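Local coordinates for telomerase reverse transcriptase (Candida tropicalis MYA-3404, PDB 6ZD1), which probably extends chromosome ends as the catalytic subunit of telomerase, a reverse transcriptase that copies an RNA template into telomeric DNA repeats, at residues 567-572 / 620-625; 614-619 / 671-676. All coordinates share one frame; numbering follows the deposited sequence.

Contact 1. Residues 567-572 / 620-625; sequences KDSSQF and LKLTFE
Leu-622 projects from helix 609-637 against the loop that follows strand 565-567, and its two methyls meet the loop. The helix belongs to the C-terminal helical region, probably the thumb-like C-terminal extension of telomerase reverse transcriptases. The apolar part is with Phe-572. CD1 of Leu-622 lies 3.6 Å from CB of Phe-572. The same methyl reaches the ring from its edge, near the ring plane, with CD2 of Phe-572 at 3.9 Å. The two side chains run at about a right angle to each other. A face of the Phe-572 ring is instead met by CG of Gln-571, its neighbour in the loop, toward the rim. The side chain of Phe-572 also touches Asn-596 of helix 582-596.

The second meeting is of a methyl with a hydroxyl. Ser-569 OG is turned anti to its own nitrogen (chi1 179°), which carries it to the helix, 3.8 Å from Leu-622 CD2. This is van der Waals contact.

Polar groups of both segments have partners on their own side of the contact. In the loop, Ser-570 OG donates to Asp-568 OD2 over 2.7 Å. It arrives on the syn side, 29° out of the carboxylate plane. Asp-568 is also joined by a backbone hydrogen bond to Gly-555. On the helix, Lys-621 NZ forms a weak salt bridge with Glu-625 OE2 at 3.4 Å, one turn along.

The join thus rests on van der Waals packing of the leucine methyls and buries 115 Å². Nothing in it fixes direction as a hydrogen bond would.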
loop_
_atom_site.group_PDB
_atom_site.type_symbol
_atom_site.label_atom_id
_atom_site.label_comp_id
_atom_site.label_asym_id
_atom_site.label_seq_id
_atom_site.Cartn_x
_atom_site.Cartn_y
_atom_site.Cartn_z
ATOM N N LYS A 567 7.224 16.245 -12.924
ATOM C CA LYS A 567 6.462 15.104 -12.431
ATOM C C LYS A 567 5.104 15.034 -13.117
ATOM O O LYS A 567 4.459 16.059 -13.356
ATOM C CB LYS A 567 6.271 15.191 -10.915
ATOM C CG LYS A 567 7.446 14.690 -10.077
ATOM C CD LYS A 567 8.678 15.580 -10.212
ATOM C CE LYS A 567 8.366 17.029 -9.873
ATOM N NZ LYS A 567 9.539 17.918 -10.108
ATOM N N ASP A 568 4.672 13.810 -13.429
ATOM C CA ASP A 568 3.396 13.620 -14.112
ATOM C C ASP A 568 2.232 14.032 -13.218
ATOM O O ASP A 568 1.415 14.883 -13.591
ATOM C CB ASP A 568 3.248 12.157 -14.542
ATOM C CG ASP A 568 2.203 11.967 -15.626
ATOM O OD1 ASP A 568 2.346 11.017 -16.425
ATOM O OD2 ASP A 568 1.253 12.772 -15.697
ATOM N N SER A 569 2.135 13.420 -12.036
ATOM C CA SER A 569 1.118 13.665 -11.017
ATOM C C SER A 569 -0.281 13.256 -11.464
ATOM O O SER A 569 -1.235 13.439 -10.698
ATOM C CB SER A 569 1.090 15.134 -10.562
ATOM O OG SER A 569 0.085 15.354 -9.587
ATOM N N SER A 570 -0.438 12.693 -12.666
ATOM C CA SER A 570 -1.747 12.283 -13.163
ATOM C C SER A 570 -2.259 11.006 -12.511
ATOM O O SER A 570 -3.432 10.666 -12.701
ATOM C CB SER A 570 -1.706 12.090 -14.682
ATOM O OG SER A 570 -1.381 13.298 -15.345
ATOM N N GLN A 571 -1.411 10.292 -11.766
ATOM C CA GLN A 571 -1.869 9.106 -11.051
ATOM C C GLN A 571 -2.983 9.453 -10.068
ATOM O O GLN A 571 -3.991 8.742 -9.984
ATOM C CB GLN A 571 -0.692 8.443 -10.335
ATOM C CG GLN A 571 0.319 9.429 -9.778
ATOM C CD GLN A 571 1.478 8.743 -9.086
ATOM O OE1 GLN A 571 1.427 7.545 -8.803
ATOM N NE2 GLN A 571 2.534 9.500 -8.809
ATOM N N PHE A 572 -2.818 10.540 -9.320
ATOM C CA PHE A 572 -3.847 11.063 -8.428
ATOM C C PHE A 572 -4.369 12.352 -9.051
ATOM O O PHE A 572 -3.637 13.342 -9.145
ATOM C CB PHE A 572 -3.289 11.310 -7.029
ATOM C CG PHE A 572 -2.214 10.344 -6.629
ATOM C CD1 PHE A 572 -2.518 9.016 -6.372
ATOM C CD2 PHE A 572 -0.899 10.766 -6.504
ATOM C CE1 PHE A 572 -1.530 8.122 -6.003
ATOM C CE2 PHE A 572 0.094 9.879 -6.134
ATOM C CZ PHE A 572 -0.222 8.554 -5.883
ATOM N N LEU A 620 -0.309 14.085 0.310
ATOM C CA LEU A 620 -0.501 15.255 1.162
ATOM C C LEU A 620 -0.423 16.542 0.348
ATOM O O LEU A 620 -1.307 17.402 0.443
ATOM C CB LEU A 620 0.536 15.264 2.289
ATOM C CG LEU A 620 0.344 14.279 3.449
ATOM C CD1 LEU A 620 1.523 14.340 4.407
ATOM C CD2 LEU A 620 -0.958 14.550 4.191
ATOM N N LYS A 621 0.614 16.678 -0.485
ATOM C CA LYS A 621 0.789 17.915 -1.245
ATOM C C LYS A 621 -0.417 18.194 -2.133
ATOM O O LYS A 621 -0.898 19.331 -2.195
ATOM C CB LYS A 621 2.067 17.851 -2.083
ATOM C CG LYS A 621 3.348 17.939 -1.267
ATOM C CD LYS A 621 4.592 17.694 -2.122
ATOM C CE LYS A 621 4.961 18.906 -2.973
ATOM N NZ LYS A 621 4.147 19.028 -4.217
ATOM N N LEU A 622 -0.935 17.167 -2.810
ATOM C CA LEU A 622 -2.129 17.366 -3.624
ATOM C C LEU A 622 -3.317 17.776 -2.766
ATOM O O LEU A 622 -4.115 18.633 -3.166
ATOM C CB LEU A 622 -2.456 16.095 -4.401
ATOM C CG LEU A 622 -1.490 15.810 -5.540
ATOM C CD1 LEU A 622 -1.881 14.522 -6.231
ATOM C CD2 LEU A 622 -1.487 16.976 -6.516
ATOM N N THR A 623 -3.435 17.199 -1.570
ATOM C CA THR A 623 -4.548 17.554 -0.700
ATOM C C THR A 623 -4.442 19.002 -0.245
ATOM O O THR A 623 -5.429 19.745 -0.293
ATOM C CB THR A 623 -4.599 16.609 0.499
ATOM O OG1 THR A 623 -4.654 15.252 0.039
ATOM C CG2 THR A 623 -5.833 16.894 1.347
ATOM N N PHE A 624 -3.247 19.435 0.165
ATOM C CA PHE A 624 -3.094 20.810 0.625
ATOM C C PHE A 624 -3.093 21.806 -0.523
ATOM O O PHE A 624 -3.499 22.960 -0.334
ATOM C CB PHE A 624 -1.822 20.949 1.456
ATOM C CG PHE A 624 -1.925 20.306 2.800
ATOM C CD1 PHE A 624 -2.547 20.963 3.845
ATOM C CD2 PHE A 624 -1.424 19.037 3.017
ATOM C CE1 PHE A 624 -2.656 20.369 5.085
ATOM C CE2 PHE A 624 -1.528 18.438 4.255
ATOM C CZ PHE A 624 -2.146 19.103 5.290
ATOM N N GLU A 625 -2.668 21.384 -1.718
ATOM C CA GLU A 625 -2.796 22.261 -2.877
ATOM C C GLU A 625 -4.253 22.613 -3.138
ATOM O O GLU A 625 -4.553 23.722 -3.592
ATOM C CB GLU A 625 -2.174 21.605 -4.113
ATOM C CG GLU A 625 -0.656 21.728 -4.200
ATOM C CD GLU A 625 -0.040 20.737 -5.179
ATOM O OE1 GLU A 625 -0.750 20.278 -6.101
ATOM O OE2 GLU A 625 1.156 20.409 -5.016
#

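Contact 2. Residues 614-619 / 671-676; sequences ENVDAI and EYLLTC
This is a sparse, buried helix-to-helix packing contact between helix 609-637 and helix 670-684. It lies in the C-terminal helical bundle, probably the thumb-like C-terminal extension of telomerase reverse transcriptases. The nearest CA atoms, of Asp-617 and Cys-676, are 8.1 Å apart, yet the side chains meet only loosely. The segments bury 113 Å² between them.

The apolar half is a meeting of methyls. Val-616 CG2 lies 4.3 Å from Leu-673 CD1, a loose van der Waals distance. Leu-673 has CG anti to its nitrogen (chi1 -167°), and this brings its CD1 branch toward the valine. Val-616 also touches Tyr-593 of helix 582-596 and Thr-656 of helix 642-664, so it sits where several helices meet.

The other half pairs Asp-617 with Cys-676. Asp-617 OD1 comes to 4.3 Å from Cys-676 O, a pair of acceptors with no bond between them. The carboxylate has its main partner in its own helix, through a salt bridge from OD2 to Arg-613 NE. The Thr-680 hydroxyl is hydrogen-bonded to Cys-676 O and only weakly to Asp-617 OD1; the two acceptors probably compete for its one proton.

Within helix 670-684, Cys-676 SG rests 3.7 Å above one face of the Tyr-672 ring, offset toward the rim. Tyr-672 O is gripped twice from the same face of its carbonyl plane. Cys-676 N makes the helical bond, and Thr-675 OG1 adds one of 3.2 Å from above that plane.

Direct contact thus rests on the loose methyl pair and, to a similar extent, on Asp-617 beside Cys-676. The carboxylate's charge is probably balanced by Arg-613. Thr-680 supplies a weak polar link between the helices.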
loop_
_atom_site.group_PDB
_atom_site.type_symbol
_atom_site.label_atom_id
_atom_site.label_comp_id
_atom_site.label_asym_id
_atom_site.label_seq_id
_atom_site.Cartn_x
_atom_site.Cartn_y
_atom_site.Cartn_z
ATOM N N GLU A 614 7.656 9.544 0.600
ATOM C CA GLU A 614 7.388 10.439 -0.523
ATOM C C GLU A 614 6.002 10.208 -1.115
ATOM O O GLU A 614 5.373 11.154 -1.605
ATOM C CB GLU A 614 8.472 10.280 -1.592
ATOM C CG GLU A 614 9.819 10.869 -1.175
ATOM C CD GLU A 614 10.928 10.568 -2.164
ATOM O OE1 GLU A 614 10.619 10.151 -3.304
ATOM O OE2 GLU A 614 12.111 10.743 -1.799
ATOM N N ASN A 615 5.498 8.975 -1.064
ATOM C CA ASN A 615 4.141 8.719 -1.539
ATOM C C ASN A 615 3.118 9.388 -0.635
ATOM O O ASN A 615 2.166 10.016 -1.112
ATOM C CB ASN A 615 3.887 7.217 -1.619
ATOM C CG ASN A 615 4.723 6.554 -2.683
ATOM O OD1 ASN A 615 4.807 7.034 -3.815
ATOM N ND2 ASN A 615 5.367 5.452 -2.323
ATOM N N VAL A 616 3.287 9.240 0.678
ATOM C CA VAL A 616 2.454 9.978 1.617
ATOM C C VAL A 616 2.592 11.475 1.376
ATOM O O VAL A 616 1.595 12.207 1.341
ATOM C CB VAL A 616 2.823 9.584 3.058
ATOM C CG1 VAL A 616 2.115 10.478 4.058
ATOM C CG2 VAL A 616 2.479 8.116 3.296
ATOM N N ASP A 617 3.822 11.946 1.146
ATOM C CA ASP A 617 4.030 13.364 0.863
ATOM C C ASP A 617 3.330 13.777 -0.426
ATOM O O ASP A 617 2.769 14.877 -0.511
ATOM C CB ASP A 617 5.526 13.673 0.784
ATOM C CG ASP A 617 6.232 13.512 2.119
ATOM O OD1 ASP A 617 5.545 13.242 3.132
ATOM O OD2 ASP A 617 7.474 13.658 2.156
ATOM N N ALA A 618 3.335 12.902 -1.433
ATOM C CA ALA A 618 2.690 13.238 -2.699
ATOM C C ALA A 618 1.181 13.374 -2.534
ATOM O O ALA A 618 0.577 14.310 -3.071
ATOM C CB ALA A 618 3.023 12.185 -3.755
ATOM N N ILE A 619 0.553 12.455 -1.791
ATOM C CA ILE A 619 -0.880 12.589 -1.532
ATOM C C ILE A 619 -1.151 13.831 -0.696
ATOM O O ILE A 619 -2.115 14.565 -0.945
ATOM C CB ILE A 619 -1.447 11.332 -0.848
ATOM C CG1 ILE A 619 -1.023 10.072 -1.594
ATOM C CG2 ILE A 619 -2.961 11.405 -0.815
ATOM C CD1 ILE A 619 -1.577 9.995 -2.985
ATOM N N GLU A 671 7.262 6.205 13.647
ATOM C CA GLU A 671 7.900 7.405 14.176
ATOM C C GLU A 671 8.507 8.234 13.053
ATOM O O GLU A 671 8.243 9.437 12.942
ATOM C CB GLU A 671 8.968 7.021 15.200
ATOM C CG GLU A 671 8.411 6.577 16.538
ATOM C CD GLU A 671 8.460 7.680 17.572
ATOM O OE1 GLU A 671 9.371 7.653 18.426
ATOM O OE2 GLU A 671 7.600 8.584 17.520
ATOM N N TYR A 672 9.306 7.598 12.194
ATOM C CA TYR A 672 9.896 8.314 11.067
ATOM C C TYR A 672 8.815 8.917 10.177
ATOM O O TYR A 672 8.953 10.047 9.695
ATOM C CB TYR A 672 10.798 7.368 10.267
ATOM C CG TYR A 672 11.408 7.968 9.014
ATOM C CD1 TYR A 672 12.579 8.719 9.074
ATOM C CD2 TYR A 672 10.824 7.765 7.767
ATOM C CE1 TYR A 672 13.140 9.264 7.927
ATOM C CE2 TYR A 672 11.379 8.305 6.617
ATOM C CZ TYR A 672 12.535 9.052 6.702
ATOM O OH TYR A 672 13.082 9.587 5.557
ATOM N N LEU A 673 7.705 8.199 9.991
ATOM C CA LEU A 673 6.656 8.693 9.106
ATOM C C LEU A 673 5.883 9.834 9.752
ATOM O O LEU A 673 5.516 10.801 9.076
ATOM C CB LEU A 673 5.716 7.555 8.717
ATOM C CG LEU A 673 4.762 7.845 7.557
ATOM C CD1 LEU A 673 5.542 8.193 6.296
ATOM C CD2 LEU A 673 3.840 6.660 7.311
ATOM N N LEU A 674 5.630 9.744 11.060
ATOM C CA LEU A 674 4.891 10.803 11.744
ATOM C C LEU A 674 5.631 12.132 11.665
ATOM O O LEU A 674 5.016 13.181 11.433
ATOM C CB LEU A 674 4.641 10.414 13.201
ATOM C CG LEU A 674 3.829 11.394 14.050
ATOM C CD1 LEU A 674 2.507 11.695 13.377
ATOM C CD2 LEU A 674 3.602 10.842 15.450
ATOM N N THR A 675 6.954 12.112 11.836
ATOM C CA THR A 675 7.699 13.364 11.795
ATOM C C THR A 675 7.878 13.872 10.370
ATOM O O THR A 675 7.912 15.089 10.155
ATOM C CB THR A 675 9.053 13.207 12.492
ATOM O OG1 THR A 675 9.831 12.206 11.830
ATOM C CG2 THR A 675 8.847 12.801 13.944
ATOM N N CYS A 676 7.968 12.974 9.383
ATOM C CA CYS A 676 7.935 13.429 7.995
ATOM C C CYS A 676 6.589 14.053 7.651
ATOM O O CYS A 676 6.530 15.011 6.869
ATOM C CB CYS A 676 8.239 12.271 7.043
ATOM S SG CYS A 676 9.974 11.777 6.990
#

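From the N terminus, the chain reaches the loop 567-572, then runs through helix 582-596 into helix 609-637. That helix enters contact 2 with 614-619 and, immediately after, contact 1 with 620-625. Contact 1 therefore closes a loop of 47 intervening residues. The chain continues through helix 642-664 to helix 670-684, where 671-676 closes contact 2 after 51 residues. The segments alternate, so the two contacts cross. Their centres are 14 Å apart, and they touch where Phe-572 CZ packs 3.5 Å from Ile-619 CD1. Through helix 609-637 they tie the loop after strand 565-567 to the C-terminal helical bundle.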